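Local coordinates for putative uncharacterized protein smu.1377c (Streptococcus mutans, PDB 3L7V) that is of unconfirmed function but, as a YrdC-like protein, probably binds double-stranded RNA and may take part in tRNA modification, at residues I39-N44 with G166-Q171; V61-V66 with L213-D218. All blocks are in the same frame, centred on the assembly; numbering follows the deposited sequence.

Interaction 1: residues I39-N44 with G166-Q171; sequences IHWDGN and GVAGEQ. With SO4 (sulfate ion), chain D.
The indole of Trp41 lies between the start of helix 167-180 and its own chain. Ala168 CB sits over the centre of one face, 3.9 Å from the centroid of the five-membered ring and 13° off the ring normal, which qualifies as a CH-pi contact. The opposite face is met near its rim by the backbone N of Gly43, so the loop folds back on the ring that precedes it. At the edge, near the ring plane, Gln171 OE1 approaches, while Val167 CB comes obliquely to Trp41 CH2 at 4.0 Å. With CG anti to the backbone N, the indole reaches across to the helix.

Two hydrogen bonds hold the polar groups by this edge: one within the loop and one from Gln171. Trp41 NE1 donates to Asn44 O at 3.0 Å, but the bond is bent, and the donor stands above the carbonyl plane. Gln171, its chain extended beyond CG, sends NE2 to Gly43 O at 3.1 Å along a nearly straight N-H (169°); the acceptor lies in the amide plane, which favours the rotation that leaves OE1 beside Asn44 O and the indole edge, contacts that are not hydrogen bonds. Ring and amide planes stand 70° apart. Residues 42-44 form an Asx turn, in which Asp42 OD1 accepts from Asn44 N at 2.9 Å. Across the helix start, Gly166 occupies the N-cap position and its N donates to Glu170 OE2. His40 ND1 donates to a sulfate ion, probably from the crystallisation liquor.

The loop follows directly on strand 37-40, an outermost strand of the sheet within this chain, and thereby fastens that edge to helix 167-180. Trp41 also packs on Ile215 of strand 213-216 and meets the ring of Tyr220, in helix 218-223, edge-to-face.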
ATOM      1  N   ILE A  39       8.103 -20.227  -6.209  1.00 21.64           N
ATOM      2  CA  ILE A  39       9.358 -19.827  -6.856  1.00 23.45           C
ATOM      3  C   ILE A  39      10.177 -18.876  -5.964  1.00 26.51           C
ATOM      4  O   ILE A  39       9.642 -18.277  -5.035  1.00 25.56           O
ATOM      5  CB  ILE A  39       9.118 -19.117  -8.217  1.00 28.48           C
ATOM      6  CG1 ILE A  39       8.120 -17.965  -8.064  1.00 32.67           C
ATOM      7  CG2 ILE A  39       8.617 -20.081  -9.256  1.00 27.53           C
ATOM      8  CD1 ILE A  39       8.056 -17.048  -9.282  1.00 29.33           C
ATOM      9  N   HIS A  40      11.467 -18.731  -6.267  1.00 28.04           N
ATOM     10  CA  HIS A  40      12.336 -17.797  -5.542  1.00 33.78           C
ATOM     11  C   HIS A  40      12.670 -16.524  -6.342  1.00 34.39           C
ATOM     12  O   HIS A  40      13.167 -16.604  -7.464  1.00 38.11           O
ATOM     13  CB  HIS A  40      13.627 -18.496  -5.099  1.00 30.23           C
ATOM     14  CG  HIS A  40      13.451 -19.395  -3.911  1.00 42.13           C
ATOM     15  ND1 HIS A  40      13.801 -19.017  -2.630  1.00 46.27           N
ATOM     16  CD2 HIS A  40      12.967 -20.657  -3.809  1.00 45.22           C
ATOM     17  CE1 HIS A  40      13.542 -20.006  -1.794  1.00 43.06           C
ATOM     18  NE2 HIS A  40      13.034 -21.013  -2.483  1.00 45.72           N
ATOM     19  N   TRP A  41      12.396 -15.355  -5.759  1.00 29.79           N
ATOM     20  CA  TRP A  41      12.702 -14.068  -6.405  1.00 25.29           C
ATOM     21  C   TRP A  41      14.212 -13.866  -6.531  1.00 29.67           C
ATOM     22  O   TRP A  41      14.948 -14.074  -5.569  1.00 37.28           O
ATOM     23  CB  TRP A  41      12.076 -12.912  -5.618  1.00 20.67           C
ATOM     24  CG  TRP A  41      12.352 -11.542  -6.191  1.00 18.01           C
ATOM     25  CD1 TRP A  41      12.052 -11.105  -7.452  1.00 15.69           C
ATOM     26  CD2 TRP A  41      12.982 -10.436  -5.525  1.00 13.15           C
ATOM     27  NE1 TRP A  41      12.460  -9.803  -7.612  1.00 12.88           N
ATOM     28  CE2 TRP A  41      13.025  -9.365  -6.442  1.00 11.41           C
ATOM     29  CE3 TRP A  41      13.520 -10.249  -4.243  1.00 18.01           C
ATOM     30  CZ2 TRP A  41      13.584  -8.121  -6.121  1.00 16.65           C
ATOM     31  CZ3 TRP A  41      14.070  -9.005  -3.922  1.00 20.58           C
ATOM     32  CH2 TRP A  41      14.097  -7.961  -4.857  1.00 16.56           C
ATOM     33  N   ASP A  42      14.673 -13.460  -7.711  1.00 29.03           N
ATOM     34  CA  ASP A  42      16.109 -13.288  -7.939  1.00 32.52           C
ATOM     35  C   ASP A  42      16.572 -11.827  -7.991  1.00 31.65           C
ATOM     36  O   ASP A  42      17.745 -11.560  -8.241  1.00 24.87           O
ATOM     37  CB  ASP A  42      16.563 -14.028  -9.209  1.00 33.87           C
ATOM     38  CG  ASP A  42      15.966 -13.446 -10.482  1.00 46.40           C
ATOM     39  OD1 ASP A  42      15.251 -12.422 -10.409  1.00 53.96           O
ATOM     40  OD2 ASP A  42      16.214 -14.023 -11.562  1.00 46.06           O
ATOM     41  N   GLY A  43      15.660 -10.885  -7.766  1.00 23.24           N
ATOM     42  CA  GLY A  43      16.036  -9.479  -7.825  1.00 21.30           C
ATOM     43  C   GLY A  43      15.622  -8.755  -9.098  1.00 19.75           C
ATOM     44  O   GLY A  43      15.656  -7.526  -9.147  1.00 27.90           O
ATOM     45  N   ASN A  44      15.243  -9.512 -10.128  1.00 21.43           N
ATOM     46  CA  ASN A  44      14.680  -8.952 -11.362  1.00 24.35           C
ATOM     47  C   ASN A  44      13.145  -9.061 -11.373  1.00 20.40           C
ATOM     48  O   ASN A  44      12.560  -9.816 -10.591  1.00 21.82           O
ATOM     49  CB  ASN A  44      15.218  -9.686 -12.603  1.00 37.65           C
ATOM     50  CG  ASN A  44      16.743  -9.784 -12.635  1.00 44.94           C
ATOM     51  OD1 ASN A  44      17.451  -8.775 -12.659  1.00 48.44           O
ATOM     52  ND2 ASN A  44      17.251 -11.014 -12.671  1.00 45.00           N
ATOM     53  N   GLY A 166       8.674  -2.231  -1.215  1.00 23.05           N
ATOM     54  CA  GLY A 166       9.454  -3.438  -1.449  1.00 14.85           C
ATOM     55  C   GLY A 166       9.680  -3.649  -2.946  1.00 24.67           C
ATOM     56  O   GLY A 166       8.724  -3.598  -3.724  1.00 33.31           O
ATOM     57  N   VAL A 167      10.927  -3.897  -3.358  1.00 20.51           N
ATOM     58  CA  VAL A 167      11.285  -3.939  -4.784  1.00 21.78           C
ATOM     59  C   VAL A 167      10.488  -4.930  -5.660  1.00 26.96           C
ATOM     60  O   VAL A 167      10.013  -4.573  -6.749  1.00 26.40           O
ATOM     61  CB  VAL A 167      12.807  -4.171  -5.001  1.00 31.32           C
ATOM     62  CG1 VAL A 167      13.151  -4.124  -6.495  1.00 27.63           C
ATOM     63  CG2 VAL A 167      13.617  -3.122  -4.264  1.00 32.82           C
ATOM     64  N   ALA A 168      10.352  -6.166  -5.190  1.00 24.74           N
ATOM     65  CA  ALA A 168       9.691  -7.217  -5.961  1.00 21.71           C
ATOM     66  C   ALA A 168       8.315  -6.777  -6.451  1.00 20.95           C
ATOM     67  O   ALA A 168       7.986  -6.952  -7.627  1.00 15.46           O
ATOM     68  CB  ALA A 168       9.575  -8.503  -5.134  1.00 20.93           C
ATOM     69  N   GLY A 169       7.520  -6.205  -5.542  1.00 20.89           N
ATOM     70  CA  GLY A 169       6.185  -5.731  -5.870  1.00 18.90           C
ATOM     71  C   GLY A 169       6.203  -4.385  -6.595  1.00 21.60           C
ATOM     72  O   GLY A 169       5.312  -4.099  -7.402  1.00 15.57           O
ATOM     73  N   GLU A 170       7.214  -3.561  -6.310  1.00 14.22           N
ATOM     74  CA  GLU A 170       7.401  -2.301  -7.044  1.00 18.07           C
ATOM     75  C   GLU A 170       7.614  -2.555  -8.538  1.00 21.12           C
ATOM     76  O   GLU A 170       7.023  -1.863  -9.378  1.00 25.14           O
ATOM     77  CB  GLU A 170       8.569  -1.472  -6.479  1.00 17.72           C
ATOM     78  CG  GLU A 170       8.381  -0.969  -5.047  1.00 25.39           C
ATOM     79  CD  GLU A 170       9.660  -0.379  -4.448  1.00 35.04           C
ATOM     80  OE1 GLU A 170      10.427   0.244  -5.208  1.00 32.51           O
ATOM     81  OE2 GLU A 170       9.896  -0.535  -3.220  1.00 39.60           O
ATOM     82  N   GLN A 171       8.451  -3.543  -8.872  1.00 15.47           N
ATOM     83  CA  GLN A 171       8.665  -3.898 -10.281  1.00 18.85           C
ATOM     84  C   GLN A 171       7.352  -4.267 -10.995  1.00 20.69           C
ATOM     85  O   GLN A 171       7.054  -3.754 -12.079  1.00 19.76           O
ATOM     86  CB  GLN A 171       9.723  -5.006 -10.438  1.00 15.71           C
ATOM     87  CG  GLN A 171      11.137  -4.583 -10.003  1.00 18.72           C
ATOM     88  CD  GLN A 171      12.101  -5.758  -9.788  1.00 22.58           C
ATOM     89  OE1 GLN A 171      11.685  -6.879  -9.489  1.00 23.09           O
ATOM     90  NE2 GLN A 171      13.399  -5.490  -9.922  1.00 12.83           N
TER
HETATM   91  S   SO4 D 264      14.801 -17.606   0.652  1.00 51.64           S
HETATM   92  O1  SO4 D 264      15.058 -17.110  -0.697  1.00 55.12           O
HETATM   93  O2  SO4 D 264      13.356 -17.576   0.887  1.00 44.76           O
HETATM   94  O3  SO4 D 264      15.295 -18.977   0.775  1.00 58.00           O
HETATM   95  O4  SO4 D 264      15.501 -16.765   1.622  1.00 47.86           O

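Interaction 2: residues V61-V66 with L213-D218; sequences VCPTKV and LVIEAD. With SO4 (sulfate ion), chain D.
Val61 and Val214 both turn CG1 anti to the backbone N (chi1 157° and -180°), which sets the two side chains side by side, pointing the same way, with their CG1 atoms 3.9 Å apart. In Ile215 it is CG2 that stands anti to the backbone N, and this branch meets Pro63 CD at 3.9 Å, the two side chains crossing at about a right angle.

The backbones run parallel, 21° apart in direction, with closest axis approach 5.0 Å. One bridge, Val61 with Val214, sets the register. Val61 is gripped through both of its backbone polar atoms: its N donates to Leu213 O at 2.9 Å, and its O accepts from Ile215 N at 3.1 Å. Both bonds are close to straight at the hydrogen. Two residues further on, Pro63 has no N-H to continue the ladder; its ring instead lies against the neighbouring strand, CG 3.7 Å from Ile215 O and 4.0 Å from Ala217 CB.

The pair is buried inside the sheet: strand 67-72 lies beyond 59-64, where Tyr68 touches Val61 and Pro63, and strand 37-40 lies beyond 213-216. Ala217 is the N-cap residue of helix 218-223, and Asp218 N donates to sulfate O2 at 2.9 Å; Asp219 N donates to the same ion. Chemically, then, an apolar seam and two backbone bonds join the strands, while strand 213-216 leads into the N terminus of helix 218-223, whose first amides meet a sulfate probably from the crystallisation liquor; the helix dipole would probably help hold such an anion.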
ATOM      1  N   VAL A  61       0.961 -14.265  -4.005  1.00 22.03           N
ATOM      2  CA  VAL A  61       1.589 -13.846  -2.753  1.00 15.99           C
ATOM      3  C   VAL A  61       2.987 -13.316  -3.078  1.00 22.98           C
ATOM      4  O   VAL A  61       3.654 -13.864  -3.957  1.00 22.10           O
ATOM      5  CB  VAL A  61       1.641 -14.988  -1.700  1.00 30.10           C
ATOM      6  CG1 VAL A  61       2.752 -14.738  -0.691  1.00 22.43           C
ATOM      7  CG2 VAL A  61       0.285 -15.134  -0.978  1.00 19.92           C
ATOM      8  N   CYS A  62       3.416 -12.254  -2.380  1.00 23.53           N
ATOM      9  CA  CYS A  62       4.610 -11.484  -2.744  1.00 17.28           C
ATOM     10  C   CYS A  62       5.286 -10.830  -1.531  1.00 15.43           C
ATOM     11  O   CYS A  62       4.603 -10.263  -0.682  1.00 17.12           O
ATOM     12  CB  CYS A  62       4.206 -10.403  -3.761  1.00 25.27           C
ATOM     13  SG  CYS A  62       5.491  -9.253  -4.359  1.00 32.78           S
ATOM     14  N   PRO A  63       6.637 -10.877  -1.469  1.00 16.63           N
ATOM     15  CA  PRO A  63       7.442 -10.350  -0.357  1.00 23.28           C
ATOM     16  C   PRO A  63       7.420  -8.829  -0.312  1.00 22.73           C
ATOM     17  O   PRO A  63       7.316  -8.198  -1.362  1.00 27.59           O
ATOM     18  CB  PRO A  63       8.879 -10.792  -0.700  1.00 18.14           C
ATOM     19  CG  PRO A  63       8.782 -11.639  -1.905  1.00 24.51           C
ATOM     20  CD  PRO A  63       7.490 -11.306  -2.585  1.00 21.11           C
ATOM     21  N   THR A  64       7.523  -8.253   0.883  1.00 17.64           N
ATOM     22  CA  THR A  64       7.701  -6.808   1.040  1.00 19.14           C
ATOM     23  C   THR A  64       8.803  -6.535   2.056  1.00 17.59           C
ATOM     24  O   THR A  64       9.356  -7.474   2.628  1.00 17.28           O
ATOM     25  CB  THR A  64       6.422  -6.128   1.534  1.00 23.22           C
ATOM     26  OG1 THR A  64       6.188  -6.505   2.897  1.00 23.90           O
ATOM     27  CG2 THR A  64       5.239  -6.539   0.687  1.00 24.75           C
ATOM     28  N   LYS A  65       9.098  -5.252   2.293  1.00 13.48           N
ATOM     29  CA  LYS A  65      10.070  -4.833   3.311  1.00 16.15           C
ATOM     30  C   LYS A  65       9.722  -5.317   4.735  1.00 23.26           C
ATOM     31  O   LYS A  65      10.620  -5.544   5.551  1.00 24.11           O
ATOM     32  CB  LYS A  65      10.226  -3.296   3.331  1.00 13.38           C
ATOM     33  CG  LYS A  65      11.064  -2.681   2.206  1.00 14.86           C
ATOM     34  CD  LYS A  65      11.130  -1.139   2.321  1.00 11.83           C
ATOM     35  CE  LYS A  65      11.937  -0.520   1.184  1.00 17.06           C
ATOM     36  NZ  LYS A  65      11.901   0.981   1.192  1.00 17.34           N
ATOM     37  N   VAL A  66       8.429  -5.450   5.047  1.00 19.36           N
ATOM     38  CA  VAL A  66       8.026  -5.913   6.384  1.00 17.23           C
ATOM     39  C   VAL A  66       7.306  -7.295   6.438  1.00 23.10           C
ATOM     40  O   VAL A  66       6.790  -7.681   7.488  1.00 28.28           O
ATOM     41  CB  VAL A  66       7.159  -4.863   7.124  1.00 20.94           C
ATOM     42  CG1 VAL A  66       7.937  -3.574   7.344  1.00 19.51           C
ATOM     43  CG2 VAL A  66       5.885  -4.597   6.344  1.00 20.96           C
ATOM     44  N   LEU A 213       0.057 -18.427  -7.109  1.00 25.68           N
ATOM     45  CA  LEU A 213       1.525 -18.483  -7.047  1.00 22.54           C
ATOM     46  C   LEU A 213       2.051 -17.839  -5.753  1.00 26.04           C
ATOM     47  O   LEU A 213       1.493 -16.852  -5.276  1.00 26.67           O
ATOM     48  CB  LEU A 213       2.144 -17.769  -8.254  1.00 23.42           C
ATOM     49  CG  LEU A 213       3.666 -17.662  -8.395  1.00 21.38           C
ATOM     50  CD1 LEU A 213       4.234 -18.945  -8.964  1.00 23.77           C
ATOM     51  CD2 LEU A 213       4.044 -16.488  -9.286  1.00 16.83           C
ATOM     52  N   VAL A 214       3.123 -18.400  -5.199  1.00 23.34           N
ATOM     53  CA  VAL A 214       3.803 -17.817  -4.044  1.00 21.93           C
ATOM     54  C   VAL A 214       5.261 -17.492  -4.375  1.00 26.29           C
ATOM     55  O   VAL A 214       6.043 -18.386  -4.710  1.00 26.02           O
ATOM     56  CB  VAL A 214       3.804 -18.774  -2.819  1.00 18.73           C
ATOM     57  CG1 VAL A 214       4.523 -18.118  -1.631  1.00 16.83           C
ATOM     58  CG2 VAL A 214       2.372 -19.199  -2.441  1.00 16.06           C
ATOM     59  N   ILE A 215       5.627 -16.215  -4.269  1.00 19.34           N
ATOM     60  CA  ILE A 215       7.005 -15.806  -4.483  1.00 18.38           C
ATOM     61  C   ILE A 215       7.715 -15.699  -3.130  1.00 22.81           C
ATOM     62  O   ILE A 215       7.252 -14.967  -2.251  1.00 25.44           O
ATOM     63  CB  ILE A 215       7.061 -14.462  -5.247  1.00 21.32           C
ATOM     64  CG1 ILE A 215       6.464 -14.614  -6.652  1.00 26.12           C
ATOM     65  CG2 ILE A 215       8.472 -13.927  -5.311  1.00 17.13           C
ATOM     66  CD1 ILE A 215       5.982 -13.282  -7.283  1.00 26.59           C
ATOM     67  N   GLU A 216       8.823 -16.434  -2.973  1.00 26.26           N
ATOM     68  CA  GLU A 216       9.584 -16.511  -1.711  1.00 26.90           C
ATOM     69  C   GLU A 216      10.866 -15.659  -1.705  1.00 23.51           C
ATOM     70  O   GLU A 216      11.546 -15.567  -2.727  1.00 21.38           O
ATOM     71  CB  GLU A 216       9.972 -17.966  -1.398  1.00 25.24           C
ATOM     72  CG  GLU A 216       8.794 -18.940  -1.330  1.00 31.54           C
ATOM     73  CD  GLU A 216       9.173 -20.317  -0.770  1.00 34.25           C
ATOM     74  OE1 GLU A 216      10.332 -20.512  -0.338  1.00 37.94           O
ATOM     75  OE2 GLU A 216       8.299 -21.207  -0.753  1.00 31.27           O
ATOM     76  N   ALA A 217      11.184 -15.062  -0.549  1.00 18.59           N
ATOM     77  CA  ALA A 217      12.425 -14.294  -0.329  1.00 18.36           C
ATOM     78  C   ALA A 217      12.658 -13.960   1.157  1.00 22.47           C
ATOM     79  O   ALA A 217      12.885 -12.802   1.504  1.00 20.01           O
ATOM     80  CB  ALA A 217      12.440 -13.007  -1.164  1.00 17.79           C
ATOM     81  N   ASP A 218      12.602 -14.977   2.023  1.00 21.31           N
ATOM     82  CA  ASP A 218      12.789 -14.814   3.469  1.00 21.64           C
ATOM     83  C   ASP A 218      14.047 -14.009   3.844  1.00 27.08           C
ATOM     84  O   ASP A 218      14.019 -13.209   4.780  1.00 25.89           O
ATOM     85  CB  ASP A 218      12.835 -16.185   4.167  1.00 21.66           C
ATOM     86  CG  ASP A 218      11.450 -16.825   4.339  1.00 33.56           C
ATOM     87  OD1 ASP A 218      10.421 -16.219   3.954  1.00 30.36           O
ATOM     88  OD2 ASP A 218      11.397 -17.954   4.872  1.00 38.19           O
TER
HETATM   89  S   SO4 D 264      14.801 -17.606   0.652  1.00 51.64           S
HETATM   90  O1  SO4 D 264      15.058 -17.110  -0.697  1.00 55.12           O
HETATM   91  O2  SO4 D 264      13.356 -17.576   0.887  1.00 44.76           O
HETATM   92  O3  SO4 D 264      15.295 -18.977   0.775  1.00 58.00           O
HETATM   93  O4  SO4 D 264      15.501 -16.765   1.622  1.00 47.86           O

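Overall arrangement
From the N terminus, strand 37-40 runs into the loop that completes segment 39-44, and strand 59-64 follows after helix 47-54. Interaction 1 then closes a loop of 121 intervening residues when the chain returns at 166-171, and interaction 2 closes one of 146 when it reaches 213-218. Because the segments alternate along the sequence, the two loops cross rather than nest. Their centres are 8 Å apart, and strand 213-216 lies between 37-40 and 59-64 in the sheet, so the late-arriving strand unites two early ones. Interaction 1 adds helix 167-180 to that edge, and both contacts reach the same sulfate, through His40 and Asp218.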